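Local coordinates for Atp-dependent DNA ligase (Psychromonas sp., PDB 4D05), which probably catalyses ATP-dependent sealing of nicks in DNA, and is captured here as the covalent enzyme-adenylate intermediate, at residues A[24-29]-A[151-156]; A[143-148]-A[175-180]. All coordinates share one frame; numbering follows the deposited sequence. Where two conformers were deposited one is given.

Contact 1 (A[24-29]-A[151-156]). With AMP (adenosine monophosphate), chain H.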
loop_
_atom_site.group_PDB
_atom_site.type_symbol
_atom_site.label_atom_id
_atom_site.label_comp_id
_atom_site.label_asym_id
_atom_site.label_seq_id
_atom_site.Cartn_x
_atom_site.Cartn_y
_atom_site.Cartn_z
ATOM N N SER A 24 8.288 -7.845 3.328
ATOM C CA SER A 24 8.702 -7.497 1.990
ATOM C C SER A 24 8.410 -6.020 1.753
ATOM O O SER A 24 7.660 -5.393 2.489
ATOM C CB SER A 24 7.922 -8.359 0.965
ATOM O OG SER A 24 6.532 -8.112 1.073
ATOM N N GLU A 25 9.027 -5.465 0.728
ATOM C CA GLU A 25 8.768 -4.064 0.344
ATOM C C GLU A 25 7.428 -3.936 -0.368
ATOM O O GLU A 25 7.123 -4.665 -1.325
ATOM C CB GLU A 25 9.887 -3.558 -0.566
ATOM C CG GLU A 25 9.733 -2.063 -0.912
ATOM C CD GLU A 25 10.900 -1.476 -1.664
ATOM O OE1 GLU A 25 12.007 -2.047 -1.570
ATOM O OE2 GLU A 25 10.711 -0.428 -2.353
ATOM N N LYS A 26 6.613 -3.004 0.099
ATOM C CA LYS A 26 5.356 -2.666 -0.560
ATOM C C LYS A 26 5.704 -1.901 -1.849
ATOM O O LYS A 26 6.299 -0.838 -1.791
ATOM C CB LYS A 26 4.547 -1.776 0.382
ATOM C CG LYS A 26 3.123 -1.456 -0.044
ATOM C CD LYS A 26 2.494 -0.603 1.065
ATOM C CE LYS A 26 0.962 -0.493 0.888
ATOM N NZ LYS A 26 0.777 0.350 -0.298
ATOM N N LEU A 27 5.339 -2.454 -3.004
ATOM C CA LEU A 27 5.723 -1.832 -4.277
ATOM C C LEU A 27 4.542 -1.046 -4.849
ATOM O O LEU A 27 3.409 -1.499 -4.808
ATOM C CB LEU A 27 6.135 -2.895 -5.303
ATOM C CG LEU A 27 7.273 -3.809 -4.898
ATOM C CD1 LEU A 27 7.687 -4.716 -6.072
ATOM C CD2 LEU A 27 8.459 -3.001 -4.388
ATOM N N ASP A 28 4.836 0.143 -5.366
ATOM C CA ASP A 28 3.813 1.006 -5.955
ATOM C C ASP A 28 3.794 0.734 -7.460
ATOM O O ASP A 28 4.416 1.445 -8.256
ATOM C CB ASP A 28 4.167 2.462 -5.699
ATOM C CG ASP A 28 3.021 3.418 -6.019
ATOM O OD1 ASP A 28 1.841 3.030 -6.102
ATOM O OD2 ASP A 28 3.319 4.610 -6.117
ATOM N N GLY A 29 3.075 -0.307 -7.821
ATOM C CA GLY A 29 2.905 -0.680 -9.224
ATOM C C GLY A 29 1.463 -0.946 -9.563
ATOM O O GLY A 29 0.546 -0.403 -8.941
ATOM N N LYS A 151 12.864 6.075 -0.918
ATOM C CA LYS A 151 11.753 6.391 -1.837
ATOM C C LYS A 151 10.890 5.182 -2.164
ATOM O O LYS A 151 10.097 5.198 -3.140
ATOM C CB LYS A 151 12.251 7.057 -3.120
ATOM C CG LYS A 151 13.128 8.246 -2.883
ATOM C CD LYS A 151 12.416 9.226 -2.036
ATOM C CE LYS A 151 13.120 10.581 -2.050
ATOM N NZ LYS A 151 12.441 11.454 -1.078
ATOM N N GLY A 152 10.994 4.155 -1.334
ATOM C CA GLY A 152 10.031 3.077 -1.359
ATOM C C GLY A 152 8.754 3.425 -0.614
ATOM O O GLY A 152 8.706 4.372 0.163
ATOM N N GLU A 153 7.716 2.618 -0.796
ATOM C CA GLU A 153 6.379 2.961 -0.325
ATOM C C GLU A 153 6.108 2.523 1.120
ATOM O O GLU A 153 5.384 3.173 1.860
ATOM C CB GLU A 153 5.336 2.348 -1.287
ATOM C CG GLU A 153 3.971 2.986 -1.261
ATOM C CD GLU A 153 3.905 4.325 -1.998
ATOM O OE1 GLU A 153 4.960 4.895 -2.331
ATOM O OE2 GLU A 153 2.787 4.817 -2.250
ATOM N N GLY A 154 6.686 1.397 1.515
ATOM C CA GLY A 154 6.400 0.838 2.817
ATOM C C GLY A 154 6.740 -0.642 2.830
ATOM O O GLY A 154 7.553 -1.099 2.014
ATOM N N LEU A 155 6.132 -1.366 3.773
ATOM C CA LEU A 155 6.372 -2.804 3.913
ATOM C C LEU A 155 5.067 -3.584 3.898
ATOM O O LEU A 155 3.995 -3.040 4.159
ATOM C CB LEU A 155 7.094 -3.088 5.248
ATOM C CG LEU A 155 8.445 -2.414 5.399
ATOM C CD1 LEU A 155 9.007 -2.611 6.818
ATOM C CD2 LEU A 155 9.360 -2.972 4.376
HETATM N N MSE A 156 5.166 -4.869 3.586
HETATM C CA MSE A 156 4.092 -5.809 3.750
HETATM C C MSE A 156 4.546 -6.954 4.638
HETATM O O MSE A 156 5.696 -7.346 4.579
HETATM C CB MSE A 156 3.676 -6.417 2.388
HETATM C CG MSE A 156 3.268 -5.389 1.325
HETATM SE SE MSE A 156 1.539 -4.527 1.719
HETATM C CE MSE A 156 0.468 -6.155 1.988
HETATM P P AMP H . -1.071 0.023 -0.814
HETATM O O1P AMP H . -2.010 0.452 0.277
HETATM O O2P AMP H . -0.978 0.684 -2.177
HETATM O "O5'" AMP H . -1.223 -1.550 -0.946
HETATM C "C5'" AMP H . -0.299 -2.146 -1.829
HETATM C "C4'" AMP H . -1.083 -3.082 -2.695
HETATM O "O4'" AMP H . -0.239 -3.776 -3.588
HETATM C "C3'" AMP H . -1.736 -4.075 -1.793
HETATM O "O3'" AMP H . -3.075 -4.188 -2.301
HETATM C "C2'" AMP H . -0.948 -5.337 -1.994
HETATM O "O2'" AMP H . -2.014 -6.290 -1.984
HETATM C "C1'" AMP H . -0.097 -5.151 -3.286
HETATM N N9 AMP H . 1.372 -5.294 -3.005
HETATM C C8 AMP H . 2.421 -4.485 -3.323
HETATM N N7 AMP H . 3.606 -4.947 -2.850
HETATM C C5 AMP H . 3.303 -6.124 -2.258
HETATM C C6 AMP H . 4.061 -7.125 -1.502
HETATM N N6 AMP H . 5.385 -6.978 -1.349
HETATM N N1 AMP H . 3.371 -8.176 -1.045
HETATM C C2 AMP H . 2.041 -8.302 -1.152
HETATM N N3 AMP H . 1.281 -7.437 -1.801
HETATM C C4 AMP H . 1.855 -6.343 -2.358
HETATM O O HOH W 1 8.314 0.596 -2.900
#
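The adenine of AMP is a flat group held by both strands: the selenomethionine side chain of Met156 spreads over one face, while Ser24, Glu25 and Leu27 line an edge. Met156 CG lies 3.4 Å from AMP C6, and bends at chi2 and chi3 lay its SE and CE along the same face, a fit for the flexible, unbranched chain of methionine, whose sulfur is here replaced by selenium. At the edge, AMP N6 donates to both Ser24 OG and Glu25 O, and Leu27 N points almost straight (175°) at AMP N7, 3.0 Å away. This is the nucleotide pocket of the nucleotidyltransferase fold: Lys26-Leu27-Asp28-Gly29 is the KXDG motif, and Lys26 NZ is covalently bound to AMP P. Its chain stays extended, CG anti to the backbone N (chi1 -172°), until chi4 turns NZ to the phosphorus; on the way CG passes Met156 SE at 3.9 Å.

Beneath the nucleotide, strands 21-26 and 154-159 pair antiparallel. Ser24 and Met156 exchange two backbone bonds, Met156 N reaching Ser24 O at 2.8 Å, and Lys26 N approaches Gly154 O from above its carbonyl plane. Gly154 suits its place: at its backbone angles a CB would jam against the carbonyl oxygen of Glu153.

In one of two modelled conformers of Glu153, its carboxylate stacks on that of Asp28. A salt bridge from Glu153 OE2 to Lys176 NZ probably offsets the closeness of the two acids. Glu25, its chain extended beyond CG, salt-bridges Arg70 through OE2, which also accepts from a water that donates to Lys26 O and takes the N-H of Glu153 at 3.0 Å.

Contact 2 (A[143-148]-A[175-180])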
loop_
_atom_site.group_PDB
_atom_site.type_symbol
_atom_site.label_atom_id
_atom_site.label_comp_id
_atom_site.label_asym_id
_atom_site.label_seq_id
_atom_site.Cartn_x
_atom_site.Cartn_y
_atom_site.Cartn_z
ATOM N N LEU A 143 13.706 -0.691 9.529
ATOM C CA LEU A 143 13.620 -1.123 8.129
ATOM C C LEU A 143 12.625 -0.256 7.351
ATOM O O LEU A 143 12.922 0.162 6.236
ATOM C CB LEU A 143 13.236 -2.593 8.028
ATOM C CG LEU A 143 12.983 -3.093 6.615
ATOM C CD1 LEU A 143 14.188 -2.933 5.716
ATOM C CD2 LEU A 143 12.552 -4.524 6.697
ATOM N N LEU A 144 11.471 0.017 7.956
ATOM C CA LEU A 144 10.468 0.876 7.309
ATOM C C LEU A 144 11.116 2.220 6.942
ATOM O O LEU A 144 10.933 2.752 5.841
ATOM C CB LEU A 144 9.264 1.049 8.206
ATOM C CG LEU A 144 8.163 1.951 7.692
ATOM C CD1 LEU A 144 7.628 1.450 6.392
ATOM C CD2 LEU A 144 7.066 2.008 8.747
ATOM N N ASN A 145 11.830 2.812 7.892
ATOM C CA ASN A 145 12.539 4.050 7.593
ATOM C C ASN A 145 13.558 3.941 6.456
ATOM O O ASN A 145 13.653 4.815 5.610
ATOM C CB ASN A 145 13.254 4.606 8.839
ATOM C CG ASN A 145 13.733 6.028 8.601
ATOM O OD1 ASN A 145 12.930 6.910 8.252
ATOM N ND2 ASN A 145 15.015 6.254 8.744
ATOM N N LYS A 146 14.354 2.875 6.436
ATOM C CA LYS A 146 15.307 2.687 5.353
ATOM C C LYS A 146 14.615 2.681 3.992
ATOM O O LYS A 146 15.076 3.321 3.037
ATOM C CB LYS A 146 16.062 1.390 5.543
ATOM C CG LYS A 146 16.972 1.387 6.738
ATOM C CD LYS A 146 17.695 -0.016 6.894
ATOM C CE LYS A 146 18.543 -0.113 8.146
ATOM N NZ LYS A 146 19.195 -1.480 8.188
ATOM N N VAL A 147 13.513 1.964 3.929
ATOM C CA VAL A 147 12.785 1.801 2.667
ATOM C C VAL A 147 12.196 3.146 2.257
ATOM O O VAL A 147 12.362 3.585 1.108
ATOM C CB VAL A 147 11.685 0.774 2.845
ATOM C CG1 VAL A 147 10.682 0.827 1.670
ATOM C CG2 VAL A 147 12.294 -0.581 2.936
ATOM N N VAL A 148 11.569 3.851 3.202
ATOM C CA VAL A 148 10.912 5.123 2.857
ATOM C C VAL A 148 11.925 6.245 2.499
ATOM O O VAL A 148 11.707 7.034 1.559
ATOM C CB VAL A 148 9.949 5.548 3.979
ATOM C CG1 VAL A 148 9.471 7.008 3.810
ATOM C CG2 VAL A 148 8.776 4.560 4.069
ATOM N N LEU A 175 2.073 -2.039 6.037
ATOM C CA LEU A 175 2.711 -1.149 7.011
ATOM C C LEU A 175 3.297 0.056 6.291
ATOM O O LEU A 175 4.291 -0.039 5.557
ATOM C CB LEU A 175 3.787 -1.914 7.788
ATOM C CG LEU A 175 4.666 -1.055 8.685
ATOM C CD1 LEU A 175 3.868 -0.255 9.677
ATOM C CD2 LEU A 175 5.665 -1.960 9.412
ATOM N N LYS A 176 2.665 1.212 6.489
ATOM C CA LYS A 176 3.207 2.465 5.969
ATOM C C LYS A 176 3.458 3.359 7.165
ATOM O O LYS A 176 2.947 3.104 8.266
ATOM C CB LYS A 176 2.238 3.114 4.967
ATOM C CG LYS A 176 2.119 2.315 3.662
ATOM C CD LYS A 176 1.251 2.980 2.614
ATOM C CE LYS A 176 2.006 4.106 1.918
ATOM N NZ LYS A 176 1.354 4.518 0.614
ATOM N N LYS A 177 4.244 4.402 6.972
ATOM C CA LYS A 177 4.501 5.328 8.071
ATOM C C LYS A 177 3.273 6.018 8.567
ATOM O O LYS A 177 3.139 6.297 9.776
ATOM C CB LYS A 177 5.558 6.356 7.673
ATOM C CG LYS A 177 6.954 5.780 7.849
ATOM C CD LYS A 177 7.953 6.785 8.204
ATOM C CE LYS A 177 9.326 6.128 8.348
ATOM N NZ LYS A 177 10.355 7.180 8.426
ATOM N N PHE A 178 2.354 6.279 7.653
ATOM C CA PHE A 178 1.115 6.891 8.020
ATOM C C PHE A 178 0.001 6.593 7.027
ATOM O O PHE A 178 0.210 6.038 5.936
ATOM C CB PHE A 178 1.300 8.410 8.135
ATOM C CG PHE A 178 1.813 9.031 6.893
ATOM C CD1 PHE A 178 0.953 9.332 5.849
ATOM C CD2 PHE A 178 3.169 9.307 6.751
ATOM C CE1 PHE A 178 1.439 9.913 4.673
ATOM C CE2 PHE A 178 3.658 9.876 5.584
ATOM C CZ PHE A 178 2.785 10.179 4.540
ATOM N N GLU A 179 -1.192 6.980 7.471
ATOM C CA GLU A 179 -2.443 6.926 6.735
ATOM C C GLU A 179 -2.976 8.371 6.601
ATOM O O GLU A 179 -2.689 9.222 7.433
ATOM C CB GLU A 179 -3.477 6.096 7.549
ATOM C CG GLU A 179 -3.049 4.640 7.910
ATOM C CD GLU A 179 -4.065 3.944 8.845
ATOM O OE1 GLU A 179 -5.242 3.775 8.407
ATOM O OE2 GLU A 179 -3.696 3.598 10.019
ATOM N N ASP A 180 -3.659 8.641 5.493
ATOM C CA ASP A 180 -4.353 9.918 5.270
ATOM C C ASP A 180 -5.870 9.632 5.140
ATOM O O ASP A 180 -6.276 8.525 4.765
ATOM C CB ASP A 180 -3.816 10.636 4.013
ATOM C CG ASP A 180 -2.465 11.341 4.239
ATOM O OD1 ASP A 180 -1.938 11.329 5.377
ATOM O OD2 ASP A 180 -1.933 11.936 3.266
#
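Helix 137-149 packs through Leu144, Asn145 and Val148 against the segment that leaves strand 173-175, with Leu175 and Lys177 as the main partners. Leu144 fills the middle. Its CG stands anti to the backbone N (chi1 178°), sending the two methyls out from the helix: CD1 reaches Leu175 O at 3.7 Å, and CD2 wedges between Leu175 CG and the CG of Lys177, about 3.9 Å from each. A branched apolar residue suits this position, since CD1 covers the Leu175 carbonyl while CD2 fills the angle between Leu175 and the aliphatic stem of Lys177.

Residues 176-178 form the connection between the nucleotidyltransferase sheet and strand 179-190 of the antiparallel OB-fold sheet, so the helix packs against the start of the connection between the two domains. At its far end, Phe178 makes a cation-pi contact with Arg236 of the OB sheet.

Lys177 runs past Leu144 in the opposite direction and carries its ammonium to Asn145, where NZ donates to Asn145 OD1 at 2.6 Å. The donor is tilted only 15° from the amide's carbonyl plane, with a C=O...N angle of 134°. Replacing Asn145 by a leucine would probably leave the Lys177 ammonium without this acceptor and its chain freer to swing into solvent. Val148, one turn on from Leu144, brings CG2 to 4.4 Å from Lys177 CG.

How the contacts relate
The two contacts lie side by side, their centres about 8 Å apart, and their segments alternate along the chain. Helix 137-149 runs directly into 151-156: Gly152 N meets Val147 O at 2.9 Å in a Schellman motif that closes the helix. Strand 154-159 then pairs with both neighbours, with 24-26 in contact 1 and, through Leu155 O to Leu175 N (2.9 Å), with the end of strand 173-175, where 175-180 begins. Leu155 turns its side chain to the helix, CD1 lying 3.8 Å from Leu144 N. AMP sits in contact 1, yet Lys174 NZ is also hydrogen-bonded to it, and the side chain of Lys176, partner of Glu153, lies about 5 Å from AMP between nearest atoms, joining linker and pocket.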